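Local coordinates for TqaL (Neurospora crassa, PDB 7EEH), which belongs to the 2OG-Fe dioxygenase family of the cupin clan and binds an iron(III) ion through two histidines and an aspartate, at residues B[76-81]-B[116-121]; B[92-97]-B[292-297]; B[157-162]-B[276-281]. The protein carries 1 engineered substitution. One frame throughout, in Å; residues are numbered along the deposited sequence.

Overall arrangement
The three contacts cluster around strands 74-84, 158-170 and 267-277 of the large antiparallel sheet of this cupin-type fold. Strands 74-84 and 158-170, neighbours in that sheet, carry the first segments of contacts 1 and 3, whose centres lie about 17 Å apart; the centre of contact 2 lies about 12 Å from that of contact 1 and about 11 Å from that of contact 3. Along the chain contact 1 closes before contact 3 opens, while the segments of contacts 1 and 2 alternate, and contact 2 spans contact 3. Arg-80 couples 76-81 to both segments of contact 2, and Asp-293 ties 292-297 to Arg-277 and Val-280, so both loops are fastened to the sheet.

Contact 1 (B[76-81]-B[116-121]); sequences SRNGRF and VFDEVQ
Asn-78 of strand 74-84 exchanges two backbone hydrogen bonds with the loop 116-121. Asn-78 N donates to Asp-118 O at 3.0 Å, and Asn-78 O receives Val-120 N at 2.9 Å with a nearly straight N-H...O angle of 164°. Together they bridge Asn-78 to Glu-119, a single bridge; the loop itself has no regular strand structure. A CA-H...O contact from Arg-77 CA to Asp-118 O, at 3.1 Å, backs up this pairing.

Side-chain hydrogen bonds centre on the Arg-77 guanidinium. The Arg-77 side chain runs extended from CG to NE, which carries Arg-77 NH1 to Glu-119 O at 3.0 Å and to Phe-117 O at 3.2 Å. Glu-119 O is gripped twice, because Gln-121 NE2 donates to it from the opposite face of the carbonyl plane at 2.9 Å. Gln-121, bent at chi2, also lays its CG over one face of the guanidinium. Arg-77 NE donates to Asn-64 O, outside the two segments.

Water mediates between the Asn-78 amide and the Asp-118 carboxylate, whose planes stand 89° apart. Asn-78 ND2 is 3.7 Å from Asp-118 OD2, and two waters join the groups, one on each carboxylate oxygen.

Val-120 CG2 makes van der Waals contact with the peptide of Asn-78, 3.4 Å from its C.

Strand 158-170 pairs with 76-81 through the backbones of Arg-77, Gly-79 and Phe-81, while Tyr-66 of strand 66-68 touches Asp-118 and Phe-117. The bridged loop leads directly into helix 122-125, with Gln-121 at its N-cap position.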
loop_
_atom_site.group_PDB
_atom_site.type_symbol
_atom_site.label_atom_id
_atom_site.label_comp_id
_atom_site.label_asym_id
_atom_site.label_seq_id
_atom_site.Cartn_x
_atom_site.Cartn_y
_atom_site.Cartn_z
ATOM N N SER B 76 24.633 1.665 31.578
ATOM C CA SER B 76 23.191 1.825 31.453
ATOM C C SER B 76 22.771 3.238 31.823
ATOM O O SER B 76 23.494 3.966 32.513
ATOM C CB SER B 76 22.463 0.813 32.333
ATOM O OG SER B 76 22.118 1.393 33.576
ATOM N N ARG B 77 21.603 3.623 31.301
ATOM C CA ARG B 77 20.806 4.748 31.775
ATOM C C ARG B 77 19.351 4.302 31.790
ATOM O O ARG B 77 18.960 3.428 31.017
ATOM C CB ARG B 77 20.943 6.002 30.895
ATOM C CG ARG B 77 22.347 6.612 30.907
ATOM C CD ARG B 77 22.445 7.966 30.230
ATOM N NE ARG B 77 23.794 8.504 30.443
ATOM C CZ ARG B 77 24.146 9.217 31.514
ATOM N NH1 ARG B 77 23.252 9.509 32.454
ATOM N NH2 ARG B 77 25.397 9.642 31.650
ATOM N N ASN B 78 18.545 4.892 32.668
ATOM C CA ASN B 78 17.130 4.546 32.673
ATOM C C ASN B 78 16.273 5.771 32.940
ATOM O O ASN B 78 16.747 6.809 33.413
ATOM C CB ASN B 78 16.809 3.457 33.695
ATOM C CG ASN B 78 16.964 3.939 35.110
ATOM O OD1 ASN B 78 16.007 4.401 35.722
ATOM N ND2 ASN B 78 18.176 3.846 35.638
ATOM N N GLY B 79 14.995 5.627 32.614
ATOM C CA GLY B 79 14.017 6.672 32.837
ATOM C C GLY B 79 12.628 6.084 32.881
ATOM O O GLY B 79 12.345 5.068 32.234
ATOM N N ARG B 80 11.758 6.717 33.668
ATOM C CA ARG B 80 10.363 6.324 33.779
ATOM C C ARG B 80 9.536 7.207 32.863
ATOM O O ARG B 80 9.700 8.434 32.863
ATOM C CB ARG B 80 9.848 6.456 35.213
ATOM C CG ARG B 80 10.453 5.491 36.218
ATOM C CD ARG B 80 10.117 5.925 37.651
ATOM N NE ARG B 80 8.696 5.847 37.915
ATOM C CZ ARG B 80 7.902 6.871 38.216
ATOM N NH1 ARG B 80 8.363 8.111 38.331
ATOM N NH2 ARG B 80 6.622 6.630 38.411
ATOM N N PHE B 81 8.647 6.583 32.095
ATOM C CA PHE B 81 7.699 7.291 31.253
ATOM C C PHE B 81 6.294 6.851 31.620
ATOM O O PHE B 81 6.093 5.807 32.237
ATOM C CB PHE B 81 7.960 7.048 29.768
ATOM C CG PHE B 81 9.321 7.488 29.315
ATOM C CD1 PHE B 81 10.415 6.649 29.456
ATOM C CD2 PHE B 81 9.506 8.739 28.752
ATOM C CE1 PHE B 81 11.678 7.054 29.044
ATOM C CE2 PHE B 81 10.767 9.156 28.341
ATOM C CZ PHE B 81 11.852 8.311 28.488
ATOM N N VAL B 116 21.336 10.982 41.731
ATOM C CA VAL B 116 21.212 9.968 40.686
ATOM C C VAL B 116 21.900 10.469 39.419
ATOM O O VAL B 116 21.627 11.579 38.942
ATOM C CB VAL B 116 19.731 9.598 40.431
ATOM C CG1 VAL B 116 18.905 10.818 40.003
ATOM C CG2 VAL B 116 19.621 8.477 39.425
ATOM N N PHE B 117 22.803 9.655 38.874
ATOM C CA PHE B 117 23.660 10.087 37.778
ATOM C C PHE B 117 23.477 9.289 36.500
ATOM O O PHE B 117 24.125 9.610 35.494
ATOM C CB PHE B 117 25.128 10.020 38.205
ATOM C CG PHE B 117 25.417 10.794 39.462
ATOM C CD1 PHE B 117 25.543 12.172 39.424
ATOM C CD2 PHE B 117 25.511 10.147 40.681
ATOM C CE1 PHE B 117 25.791 12.897 40.588
ATOM C CE2 PHE B 117 25.766 10.862 41.838
ATOM C CZ PHE B 117 25.901 12.236 41.784
ATOM N N ASP B 118 22.632 8.263 36.505
ATOM C CA ASP B 118 22.441 7.407 35.337
ATOM C C ASP B 118 21.052 7.611 34.730
ATOM O O ASP B 118 20.426 6.675 34.228
ATOM C CB ASP B 118 22.689 5.938 35.697
ATOM C CG ASP B 118 21.673 5.388 36.718
ATOM O OD1 ASP B 118 20.937 6.193 37.326
ATOM O OD2 ASP B 118 21.608 4.151 36.907
ATOM N N GLU B 119 20.552 8.845 34.774
ATOM C CA GLU B 119 19.254 9.163 34.191
ATOM C C GLU B 119 19.356 9.241 32.673
ATOM O O GLU B 119 20.325 9.776 32.133
ATOM C CB GLU B 119 18.744 10.497 34.720
ATOM C CG GLU B 119 18.296 10.481 36.155
ATOM C CD GLU B 119 17.533 11.744 36.503
ATOM O OE1 GLU B 119 18.170 12.807 36.668
ATOM O OE2 GLU B 119 16.294 11.683 36.573
ATOM N N VAL B 120 18.343 8.706 31.987
ATOM C CA VAL B 120 18.224 8.903 30.547
ATOM C C VAL B 120 18.191 10.396 30.240
ATOM O O VAL B 120 17.484 11.164 30.905
ATOM C CB VAL B 120 16.958 8.196 30.027
ATOM C CG1 VAL B 120 16.450 8.866 28.761
ATOM C CG2 VAL B 120 17.219 6.715 29.811
ATOM N N GLN B 121 18.945 10.817 29.220
ATOM C CA GLN B 121 19.155 12.233 28.929
ATOM C C GLN B 121 18.383 12.666 27.684
ATOM O O GLN B 121 17.794 11.858 26.960
ATOM C CB GLN B 121 20.650 12.534 28.764
ATOM C CG GLN B 121 21.470 12.275 30.028
ATOM C CD GLN B 121 21.059 13.210 31.161
ATOM O OE1 GLN B 121 21.050 14.427 30.991
ATOM N NE2 GLN B 121 20.688 12.642 32.311
HETATM O O HOH W 1 20.496 2.723 34.745
HETATM O O HOH W 2 26.066 11.130 34.121
HETATM O O HOH W 3 18.433 5.813 37.968
#

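Contact 2 (B[92-97]-B[292-297]); sequences RLEFQP and IDSFRP
Leu-93 and Pro-297 form a single backbone bridge between two loops packed on strands 74-84 and 158-170 of the cupin-type sheet, and an ST turn at Ser-294 shapes the second of them. The bridge brings the CA atoms of Leu-93 and Pro-297 to 4.0 Å, and beside it Glu-94 N donates to Arg-296 O at 2.8 Å with an N-H...O angle of 171°.

Glu-94 has CG between its backbone N and carbonyl carbon (chi1 65°) and is extended beyond it, which brings OE2 to the Ser-294 hydroxyl. Ser-294 OG donates to Glu-94 OE2 on its anti side at 2.7 Å. The same hydroxyl accepts from Arg-296 N, the bond that defines the ST turn, and is therefore fixed from both segments. The aliphatic part of Arg-296 crosses Glu-94 at a slant, with CD 3.5 Å from Glu-94 OE2, then bends at chi3; Glu-94 OE1 lies near the guanidinium plane, and its ion pair with Arg-296 NE is long at 3.9 Å.

Leu-93 runs side by side with Phe-295 in the same direction. Leu-93 CD2 comes to 3.5 Å from Phe-295 O, while CD1 approaches the Phe-295 ring obliquely. On the sheet side, Phe-295 packs on Lys-158 and Val-160, and Arg-80 binds Glu-94 O and Ser-294 O.

Gln-96 extends toward 292-294, CG anti to the backbone N (chi1 -170°), and its amide reads the opposing backbone at two points. Gln-96 OE1 accepts from Ser-294 N at 2.7 Å, and Gln-96 NE2 donates to Ile-292 O at 2.8 Å, within the carbonyl plane.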
loop_
_atom_site.group_PDB
_atom_site.type_symbol
_atom_site.label_atom_id
_atom_site.label_comp_id
_atom_site.label_asym_id
_atom_site.label_seq_id
_atom_site.Cartn_x
_atom_site.Cartn_y
_atom_site.Cartn_z
ATOM N N ARG B 92 7.820 12.055 30.178
ATOM C CA ARG B 92 8.869 11.656 31.103
ATOM C C ARG B 92 8.428 11.965 32.524
ATOM O O ARG B 92 7.963 13.072 32.805
ATOM C CB ARG B 92 10.170 12.395 30.779
ATOM C CG ARG B 92 11.324 12.095 31.723
ATOM C CD ARG B 92 11.837 10.692 31.508
ATOM N NE ARG B 92 12.989 10.384 32.342
ATOM C CZ ARG B 92 14.242 10.671 32.005
ATOM N NH1 ARG B 92 14.504 11.258 30.847
ATOM N NH2 ARG B 92 15.238 10.362 32.820
ATOM N N LEU B 93 8.581 10.996 33.419
ATOM C CA LEU B 93 8.267 11.169 34.830
ATOM C C LEU B 93 9.537 11.430 35.631
ATOM O O LEU B 93 10.642 11.102 35.206
ATOM C CB LEU B 93 7.573 9.933 35.393
ATOM C CG LEU B 93 6.298 9.472 34.703
ATOM C CD1 LEU B 93 5.837 8.182 35.345
ATOM C CD2 LEU B 93 5.240 10.543 34.829
ATOM N N GLU B 94 9.355 12.009 36.817
ATOM C CA GLU B 94 10.464 12.289 37.716
ATOM C C GLU B 94 11.114 10.995 38.187
ATOM O O GLU B 94 10.501 9.918 38.183
ATOM C CB GLU B 94 9.974 13.073 38.936
ATOM C CG GLU B 94 9.023 12.260 39.801
ATOM C CD GLU B 94 8.757 12.896 41.154
ATOM O OE1 GLU B 94 9.312 13.978 41.416
ATOM O OE2 GLU B 94 7.988 12.309 41.947
ATOM N N PHE B 95 12.370 11.114 38.614
ATOM C CA PHE B 95 13.037 10.000 39.268
ATOM C C PHE B 95 12.251 9.580 40.499
ATOM O O PHE B 95 11.766 10.423 41.255
ATOM C CB PHE B 95 14.462 10.372 39.675
ATOM C CG PHE B 95 15.163 9.292 40.450
ATOM C CD1 PHE B 95 15.680 8.186 39.801
ATOM C CD2 PHE B 95 15.276 9.364 41.833
ATOM C CE1 PHE B 95 16.309 7.174 40.509
ATOM C CE2 PHE B 95 15.906 8.356 42.544
ATOM C CZ PHE B 95 16.427 7.261 41.880
ATOM N N GLN B 96 12.124 8.268 40.690
ATOM C CA GLN B 96 11.496 7.701 41.881
ATOM C C GLN B 96 12.368 6.562 42.393
ATOM O O GLN B 96 12.587 5.573 41.661
ATOM C CB GLN B 96 10.072 7.210 41.611
ATOM C CG GLN B 96 9.343 6.849 42.899
ATOM C CD GLN B 96 7.897 6.416 42.699
ATOM O OE1 GLN B 96 7.347 6.499 41.604
ATOM N NE2 GLN B 96 7.265 5.991 43.780
ATOM N N PRO B 97 12.875 6.639 43.632
ATOM C CA PRO B 97 13.758 5.634 44.234
ATOM C C PRO B 97 13.004 4.389 44.712
ATOM O O PRO B 97 13.086 3.346 44.060
ATOM C CB PRO B 97 14.371 6.388 45.414
ATOM C CG PRO B 97 13.297 7.352 45.824
ATOM C CD PRO B 97 12.594 7.757 44.555
ATOM N N ILE B 292 3.527 3.237 46.080
ATOM C CA ILE B 292 2.791 3.637 44.895
ATOM C C ILE B 292 3.729 4.298 43.891
ATOM O O ILE B 292 4.808 4.799 44.234
ATOM C CB ILE B 292 1.595 4.556 45.244
ATOM C CG1 ILE B 292 2.032 5.820 45.996
ATOM C CG2 ILE B 292 0.562 3.793 46.058
ATOM C CD1 ILE B 292 2.624 6.955 45.140
ATOM N N ASP B 293 3.295 4.311 42.634
ATOM C CA ASP B 293 4.025 4.973 41.568
ATOM C C ASP B 293 3.743 6.464 41.588
ATOM O O ASP B 293 2.587 6.887 41.701
ATOM C CB ASP B 293 3.621 4.390 40.217
ATOM C CG ASP B 293 3.945 2.935 40.112
ATOM O OD1 ASP B 293 5.146 2.615 40.171
ATOM O OD2 ASP B 293 3.009 2.119 39.989
ATOM N N SER B 294 4.790 7.267 41.467
ATOM C CA SER B 294 4.620 8.699 41.324
ATOM C C SER B 294 4.430 9.026 39.851
ATOM O O SER B 294 5.167 8.519 39.001
ATOM C CB SER B 294 5.832 9.450 41.878
ATOM O OG SER B 294 6.015 10.672 41.190
ATOM N N PHE B 295 3.452 9.875 39.547
ATOM C CA PHE B 295 3.233 10.333 38.183
ATOM C C PHE B 295 3.608 11.798 37.995
ATOM O O PHE B 295 3.221 12.415 36.997
ATOM C CB PHE B 295 1.790 10.069 37.761
ATOM C CG PHE B 295 1.502 8.612 37.517
ATOM C CD1 PHE B 295 1.897 8.004 36.329
ATOM C CD2 PHE B 295 0.876 7.845 38.484
ATOM C CE1 PHE B 295 1.649 6.660 36.102
ATOM C CE2 PHE B 295 0.620 6.494 38.271
ATOM C CZ PHE B 295 1.006 5.902 37.078
ATOM N N ARG B 296 4.381 12.355 38.917
ATOM C CA ARG B 296 4.897 13.701 38.733
ATOM C C ARG B 296 5.808 13.736 37.509
ATOM O O ARG B 296 6.709 12.896 37.384
ATOM C CB ARG B 296 5.653 14.156 39.980
ATOM C CG ARG B 296 4.767 14.156 41.223
ATOM C CD ARG B 296 5.470 14.736 42.443
ATOM N NE ARG B 296 6.065 16.037 42.159
ATOM C CZ ARG B 296 5.383 17.176 42.071
ATOM N NH1 ARG B 296 4.064 17.186 42.247
ATOM N NH2 ARG B 296 6.025 18.310 41.811
ATOM N N PRO B 297 5.600 14.659 36.582
ATOM C CA PRO B 297 6.504 14.762 35.438
ATOM C C PRO B 297 7.880 15.240 35.880
ATOM O O PRO B 297 8.065 15.800 36.966
ATOM C CB PRO B 297 5.818 15.781 34.523
ATOM C CG PRO B 297 4.873 16.517 35.409
ATOM C CD PRO B 297 4.452 15.571 36.475
#

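Contact 3 (B[157-162]-B[276-281]); sequences DKWVCT and TRRPVK
Antiparallel strands 158-170 and 267-277, neighbours in the large sheet of the cupin-type fold, meet here where the second strand ends. Val-160 and Arg-277 make the hydrogen-bonded pair: Val-160 N reaches Arg-277 O and Arg-277 N reaches Val-160 O, both at 2.9 Å. Cys-161 and Thr-276 follow as a non-hydrogen-bonded pair, their CA atoms 4.2 Å apart.

Past the strand end, Arg-278 folds back over Trp-159. A bend at chi2 (-65°) brings Arg-278 CD to 3.7 Å from the centroid of the Trp-159 six-membered ring, almost on its normal, a CH-pi contact. The guanidinium then lies flat on the indole, planes 17° apart, with Arg-278 CZ 3.8 Å from the centroid of the Trp-159 five-membered ring and off-centre. Thr-276 CG2 approaches the indole obliquely, 3.8 Å from Trp-159 CE3. Phe-85 also meets the indole ring.

Arg-277 projects from the sheet with Val-160, and its NH1 donates to Arg-278 O while NH2 forms a salt bridge with Asp-293. Arg-278 NH1 and Trp-159 NE1, two donors only 2.9 Å apart, make a tight and probably unfavourable spot, which stacking and an off-centre cation-pi attraction probably outweigh; Arg-277, by contrast, is anchored by charge and hydrogen bonding.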
loop_
_atom_site.group_PDB
_atom_site.type_symbol
_atom_site.label_atom_id
_atom_site.label_comp_id
_atom_site.label_asym_id
_atom_site.label_seq_id
_atom_site.Cartn_x
_atom_site.Cartn_y
_atom_site.Cartn_z
ATOM N N ASP B 157 -6.053 4.737 33.753
ATOM C CA ASP B 157 -5.847 5.158 32.376
ATOM C C ASP B 157 -4.385 5.492 32.075
ATOM O O ASP B 157 -4.092 6.064 31.018
ATOM C CB ASP B 157 -6.724 6.370 32.069
ATOM C CG ASP B 157 -6.476 7.531 33.028
ATOM O OD1 ASP B 157 -5.557 7.462 33.875
ATOM O OD2 ASP B 157 -7.211 8.533 32.934
ATOM N N LYS B 158 -3.474 5.174 32.988
ATOM C CA LYS B 158 -2.057 5.489 32.872
ATOM C C LYS B 158 -1.245 4.212 33.009
ATOM O O LYS B 158 -1.572 3.353 33.832
ATOM C CB LYS B 158 -1.605 6.478 33.959
ATOM C CG LYS B 158 -2.044 7.918 33.746
ATOM C CD LYS B 158 -2.245 8.644 35.075
ATOM C CE LYS B 158 -2.962 9.987 34.890
ATOM N NZ LYS B 158 -4.232 9.871 34.087
ATOM N N TRP B 159 -0.193 4.084 32.201
ATOM C CA TRP B 159 0.793 3.028 32.369
ATOM C C TRP B 159 2.128 3.646 32.756
ATOM O O TRP B 159 2.449 4.761 32.350
ATOM C CB TRP B 159 1.016 2.203 31.091
ATOM C CG TRP B 159 -0.181 1.591 30.411
ATOM C CD1 TRP B 159 -1.142 2.243 29.714
ATOM C CD2 TRP B 159 -0.488 0.191 30.307
ATOM N NE1 TRP B 159 -2.054 1.350 29.207
ATOM C CE2 TRP B 159 -1.677 0.083 29.558
ATOM C CE3 TRP B 159 0.114 -0.978 30.798
ATOM C CZ2 TRP B 159 -2.277 -1.138 29.278
ATOM C CZ3 TRP B 159 -0.480 -2.201 30.518
ATOM C CH2 TRP B 159 -1.673 -2.268 29.771
ATOM N N VAL B 160 2.906 2.899 33.525
ATOM C CA VAL B 160 4.291 3.241 33.823
ATOM C C VAL B 160 5.167 2.436 32.884
ATOM O O VAL B 160 5.037 1.209 32.812
ATOM C CB VAL B 160 4.655 2.926 35.283
ATOM C CG1 VAL B 160 6.109 3.346 35.566
ATOM C CG2 VAL B 160 3.686 3.590 36.230
ATOM N N CYS B 161 6.058 3.114 32.172
ATOM C CA CYS B 161 7.010 2.450 31.296
ATOM C C CYS B 161 8.407 2.781 31.800
ATOM O O CYS B 161 8.846 3.937 31.712
ATOM C CB CYS B 161 6.832 2.887 29.848
ATOM S SG CYS B 161 8.107 2.205 28.749
ATOM N N THR B 162 9.091 1.783 32.349
ATOM C CA THR B 162 10.475 1.949 32.762
ATOM C C THR B 162 11.374 1.525 31.606
ATOM O O THR B 162 11.326 0.373 31.164
ATOM C CB THR B 162 10.797 1.139 34.020
ATOM O OG1 THR B 162 9.788 1.373 35.000
ATOM C CG2 THR B 162 12.130 1.594 34.599
ATOM N N THR B 276 6.687 -2.157 30.652
ATOM C CA THR B 276 5.453 -1.383 30.767
ATOM C C THR B 276 4.400 -2.134 31.579
ATOM O O THR B 276 4.085 -3.291 31.276
ATOM C CB THR B 276 4.907 -1.023 29.374
ATOM O OG1 THR B 276 5.856 -0.179 28.706
ATOM C CG2 THR B 276 3.579 -0.271 29.500
ATOM N N ARG B 277 3.830 -1.463 32.587
ATOM C CA ARG B 277 2.817 -2.089 33.436
ATOM C C ARG B 277 1.811 -1.053 33.919
ATOM O O ARG B 277 2.065 0.155 33.881
ATOM C CB ARG B 277 3.445 -2.791 34.639
ATOM C CG ARG B 277 4.245 -1.844 35.569
ATOM C CD ARG B 277 4.512 -2.504 36.923
ATOM N NE ARG B 277 5.421 -1.721 37.771
ATOM C CZ ARG B 277 5.084 -0.590 38.390
ATOM N NH1 ARG B 277 3.856 -0.092 38.272
ATOM N NH2 ARG B 277 5.969 0.046 39.145
ATOM N N ARG B 278 0.646 -1.544 34.359
ATOM C CA ARG B 278 -0.299 -0.703 35.080
ATOM C C ARG B 278 0.304 -0.320 36.439
ATOM O O ARG B 278 1.182 -1.016 36.954
ATOM C CB ARG B 278 -1.638 -1.426 35.267
ATOM C CG ARG B 278 -2.376 -1.758 33.946
ATOM C CD ARG B 278 -2.790 -0.493 33.229
ATOM N NE ARG B 278 -3.983 -0.624 32.386
ATOM C CZ ARG B 278 -4.428 0.355 31.592
ATOM N NH1 ARG B 278 -3.770 1.514 31.535
ATOM N NH2 ARG B 278 -5.516 0.190 30.845
ATOM N N PRO B 279 -0.139 0.791 37.027
ATOM C CA PRO B 279 0.433 1.223 38.312
ATOM C C PRO B 279 0.088 0.263 39.436
ATOM O O PRO B 279 -0.864 -0.519 39.360
ATOM C CB PRO B 279 -0.200 2.598 38.554
ATOM C CG PRO B 279 -1.436 2.603 37.731
ATOM C CD PRO B 279 -1.164 1.730 36.534
ATOM N N VAL B 280 0.885 0.341 40.504
ATOM C CA VAL B 280 0.619 -0.464 41.689
ATOM C C VAL B 280 -0.686 -0.020 42.340
ATOM O O VAL B 280 -0.996 1.177 42.410
ATOM C CB VAL B 280 1.797 -0.371 42.671
ATOM C CG1 VAL B 280 1.519 -1.161 43.940
ATOM C CG2 VAL B 280 3.075 -0.880 42.009
ATOM N N LYS B 281 -1.454 -0.993 42.839
ATOM C CA LYS B 281 -2.756 -0.738 43.435
ATOM C C LYS B 281 -2.600 -0.189 44.851
ATOM O O LYS B 281 -1.872 -0.754 45.669
ATOM C CB LYS B 281 -3.584 -2.029 43.460
ATOM C CG LYS B 281 -5.099 -1.839 43.350
ATOM C CD LYS B 281 -5.854 -3.142 43.661
ATOM C CE LYS B 281 -5.167 -4.339 43.017
ATOM N NZ LYS B 281 -6.050 -5.498 42.654
#